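Local coordinates for protein LbaCas13a H328A (C2c2) (Lachnospiraceae bacterium NK4A179, PDB 5WLH) that binds its CRISPR guide RNA as an RNA-targeting CRISPR-Cas13a nuclease, here held with pre-crRNA, and probably cleaves target RNA on the guide's instruction, at residues I342-E347 against F425-G430. Residues are numbered along the deposited sequence; the frame is centred on the assembly and turned at random.
With nucleotides of chain B.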
loop_
_atom_site.group_PDB
_atom_site.type_symbol
_atom_site.label_atom_id
_atom_site.label_comp_id
_atom_site.label_asym_id
_atom_site.label_seq_id
_atom_site.Cartn_x
_atom_site.Cartn_y
_atom_site.Cartn_z
ATOM N N ILE A 342 -35.735 6.076 -2.208
ATOM C CA ILE A 342 -36.530 5.635 -1.071
ATOM C C ILE A 342 -36.912 6.864 -0.262
ATOM O O ILE A 342 -36.275 7.916 -0.339
ATOM C CB ILE A 342 -35.780 4.641 -0.155
ATOM C CG1 ILE A 342 -34.437 5.232 0.289
ATOM C CG2 ILE A 342 -35.581 3.309 -0.844
ATOM C CD1 ILE A 342 -33.798 4.435 1.404
ATOM N N LYS A 343 -37.968 6.717 0.527
ATOM C CA LYS A 343 -38.347 7.745 1.487
ATOM C C LYS A 343 -37.570 7.502 2.780
ATOM O O LYS A 343 -37.682 6.438 3.395
ATOM C CB LYS A 343 -39.866 7.745 1.709
ATOM C CG LYS A 343 -40.458 6.450 2.282
ATOM C CD LYS A 343 -40.583 6.517 3.807
ATOM C CE LYS A 343 -40.563 5.128 4.422
ATOM N NZ LYS A 343 -40.055 5.190 5.817
ATOM N N LEU A 344 -36.757 8.458 3.163
ATOM C CA LEU A 344 -36.023 8.242 4.399
ATOM C C LEU A 344 -36.932 8.488 5.605
ATOM O O LEU A 344 -37.719 9.435 5.601
ATOM C CB LEU A 344 -34.817 9.166 4.464
ATOM C CG LEU A 344 -33.731 8.850 3.432
ATOM C CD1 LEU A 344 -32.613 9.847 3.552
ATOM C CD2 LEU A 344 -33.231 7.434 3.640
ATOM N N PRO A 345 -36.861 7.644 6.634
ATOM C CA PRO A 345 -37.540 7.964 7.896
ATOM C C PRO A 345 -36.973 9.243 8.498
ATOM O O PRO A 345 -35.851 9.652 8.202
ATOM C CB PRO A 345 -37.240 6.749 8.787
ATOM C CG PRO A 345 -36.710 5.684 7.855
ATOM C CD PRO A 345 -36.078 6.401 6.719
ATOM N N LEU A 346 -37.769 9.883 9.353
ATOM C CA LEU A 346 -37.306 11.088 10.031
ATOM C C LEU A 346 -36.174 10.762 11.003
ATOM O O LEU A 346 -36.059 9.641 11.505
ATOM C CB LEU A 346 -38.456 11.762 10.784
ATOM C CG LEU A 346 -39.540 12.480 9.971
ATOM C CD1 LEU A 346 -38.925 13.304 8.848
ATOM C CD2 LEU A 346 -40.571 11.495 9.427
ATOM N N GLU A 347 -35.332 11.761 11.264
ATOM C CA GLU A 347 -34.237 11.597 12.208
ATOM C C GLU A 347 -34.774 11.371 13.624
ATOM O O GLU A 347 -35.959 11.556 13.912
ATOM C CB GLU A 347 -33.319 12.818 12.176
ATOM C CG GLU A 347 -32.348 12.828 11.007
ATOM C CD GLU A 347 -32.083 14.228 10.484
ATOM O OE1 GLU A 347 -31.156 14.392 9.662
ATOM O OE2 GLU A 347 -32.806 15.163 10.892
ATOM N N PHE A 425 -28.450 12.562 0.161
ATOM C CA PHE A 425 -27.885 12.522 -1.189
ATOM C C PHE A 425 -27.761 11.088 -1.698
ATOM O O PHE A 425 -27.961 10.837 -2.893
ATOM C CB PHE A 425 -26.557 13.288 -1.246
ATOM C CG PHE A 425 -25.335 12.507 -0.782
ATOM C CD1 PHE A 425 -24.656 11.673 -1.654
ATOM C CD2 PHE A 425 -24.828 12.686 0.496
ATOM C CE1 PHE A 425 -23.520 10.994 -1.248
ATOM C CE2 PHE A 425 -23.691 12.009 0.918
ATOM C CZ PHE A 425 -23.038 11.150 0.031
ATOM N N LYS A 426 -27.495 10.134 -0.809
ATOM C CA LYS A 426 -27.372 8.740 -1.218
ATOM C C LYS A 426 -28.713 8.094 -1.480
ATOM O O LYS A 426 -28.751 6.980 -2.003
ATOM C CB LYS A 426 -26.650 7.926 -0.150
ATOM C CG LYS A 426 -25.202 8.229 -0.049
ATOM C CD LYS A 426 -24.452 6.966 0.311
ATOM C CE LYS A 426 -22.975 7.230 0.217
ATOM N NZ LYS A 426 -22.296 6.644 1.383
ATOM N N ALA A 427 -29.804 8.739 -1.074
ATOM C CA ALA A 427 -31.140 8.230 -1.332
ATOM C C ALA A 427 -31.751 8.793 -2.605
ATOM O O ALA A 427 -32.908 8.478 -2.901
ATOM C CB ALA A 427 -32.059 8.535 -0.143
ATOM N N ARG A 428 -31.020 9.635 -3.341
ATOM C CA ARG A 428 -31.513 10.201 -4.593
ATOM C C ARG A 428 -31.334 9.197 -5.723
ATOM O O ARG A 428 -30.263 8.603 -5.874
ATOM C CB ARG A 428 -30.778 11.500 -4.940
ATOM C CG ARG A 428 -30.861 12.583 -3.874
ATOM C CD ARG A 428 -30.554 13.974 -4.444
ATOM N NE ARG A 428 -29.536 14.684 -3.656
ATOM C CZ ARG A 428 -29.772 15.318 -2.507
ATOM N NH1 ARG A 428 -30.999 15.349 -2.001
ATOM N NH2 ARG A 428 -28.784 15.927 -1.864
ATOM N N THR A 429 -32.382 9.019 -6.528
ATOM C CA THR A 429 -32.308 8.048 -7.616
ATOM C C THR A 429 -31.160 8.366 -8.565
ATOM O O THR A 429 -30.460 7.455 -9.034
ATOM C CB THR A 429 -33.636 8.008 -8.370
ATOM O OG1 THR A 429 -34.670 7.665 -7.447
ATOM C CG2 THR A 429 -33.589 6.945 -9.463
ATOM N N GLY A 430 -30.948 9.652 -8.854
ATOM C CA GLY A 430 -29.894 10.037 -9.784
ATOM C C GLY A 430 -28.499 9.868 -9.218
ATOM O O GLY A 430 -27.533 9.710 -9.972
ATOM P P G B 5 -17.529 10.077 -3.786
ATOM O OP1 G B 5 -16.658 8.903 -3.501
ATOM O OP2 G B 5 -18.798 9.886 -4.538
ATOM O "O5'" G B 5 -17.919 10.776 -2.425
ATOM C "C5'" G B 5 -16.945 11.109 -1.453
ATOM C "C4'" G B 5 -17.602 11.842 -0.309
ATOM O "O4'" G B 5 -18.084 13.129 -0.787
ATOM C "C3'" G B 5 -18.847 11.184 0.273
ATOM O "O3'" G B 5 -18.548 10.162 1.211
ATOM C "C2'" G B 5 -19.572 12.366 0.905
ATOM O "O2'" G B 5 -18.947 12.713 2.132
ATOM C "C1'" G B 5 -19.292 13.465 -0.123
ATOM N N9 G B 5 -20.358 13.531 -1.138
ATOM C C8 G B 5 -20.415 12.842 -2.327
ATOM N N7 G B 5 -21.487 13.103 -3.034
ATOM C C5 G B 5 -22.177 14.026 -2.254
ATOM C C6 G B 5 -23.418 14.669 -2.499
ATOM O O6 G B 5 -24.154 14.532 -3.483
ATOM N N1 G B 5 -23.757 15.516 -1.450
ATOM C C2 G B 5 -23.000 15.719 -0.315
ATOM N N2 G B 5 -23.485 16.581 0.585
ATOM N N3 G B 5 -21.837 15.122 -0.061
ATOM C C4 G B 5 -21.504 14.292 -1.077
ATOM P P A B 6 -19.269 8.731 1.125
ATOM O OP1 A B 6 -20.234 8.731 0.014
ATOM O OP2 A B 6 -19.685 8.370 2.513
ATOM O "O5'" A B 6 -18.082 7.722 0.746
ATOM C "C5'" A B 6 -17.618 7.612 -0.600
ATOM C "C4'" A B 6 -16.124 7.344 -0.647
ATOM O "O4'" A B 6 -15.414 8.485 -0.127
ATOM C "C3'" A B 6 -15.631 6.193 0.215
ATOM O "O3'" A B 6 -15.791 4.949 -0.426
ATOM C "C2'" A B 6 -14.180 6.560 0.468
ATOM O "O2'" A B 6 -13.406 6.327 -0.708
ATOM C "C1'" A B 6 -14.298 8.066 0.625
ATOM N N9 A B 6 -14.512 8.495 2.014
ATOM C C8 A B 6 -15.597 9.177 2.508
ATOM N N7 A B 6 -15.489 9.475 3.776
ATOM C C5 A B 6 -14.242 8.964 4.126
ATOM C C6 A B 6 -13.541 8.961 5.332
ATOM N N6 A B 6 -14.029 9.519 6.451
ATOM N N1 A B 6 -12.314 8.381 5.344
ATOM C C2 A B 6 -11.835 7.824 4.221
ATOM N N3 A B 6 -12.420 7.754 3.024
ATOM C C4 A B 6 -13.623 8.360 3.045
#
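Ile342 lies opposite Ala427, their CA atoms 6.0 Å apart, and no hydrogen bond joins segment 342-347 to segment 425-430. The Ala427 methyl points at the other chain segment and meets two side chains there. Ile342 brings its CG1 branch to within 4.1 Å of Ala427 CB. Leu344 points toward the methyl and straddles it with its branch point, CG lying 4.0 Å from Ala427 CB and both terminal methyls about as near. With chi1 at -68° the side chain swings clear of its own carbonyl carbon, and the fork faces Ala427. Ile342 also packs on Leu370 and Tyr371 of helix 357-388, and Ala427 pairs by backbone with Phe341.

Phe425 and Lys426 turn to the RNA instead. The Phe425 ring lies over the base of G5 of chain B, with Phe425 CD1 3.4 Å from C6 of G5. Lys426 CG lies over the rim of the opposite face, so the ring has the base on one side and lysine chain on the other. A phosphate oxygen, OP1 of A6 of chain B, lies in the ring plane at its edge, 3.7 Å from Phe425 CZ. Lys426 bends at chi2 and chi4 and gives a weak hydrogen bond from NZ to OP2 of A6, at 3.3 Å. An alanine in place of Phe425 would probably leave the G5 base without the ring that lies flat against it and the Lys426 chain freer to move. Tyr431 meets the same ring edge-to-face. Arg428 takes the N-cap position of helix 429-458.

The arrangement is a small apolar loop-to-loop packing behind an RNA-binding turn, where the aromatic ring on the base and lysine-phosphate contact meet the bound pre-crRNA just before a helix begins.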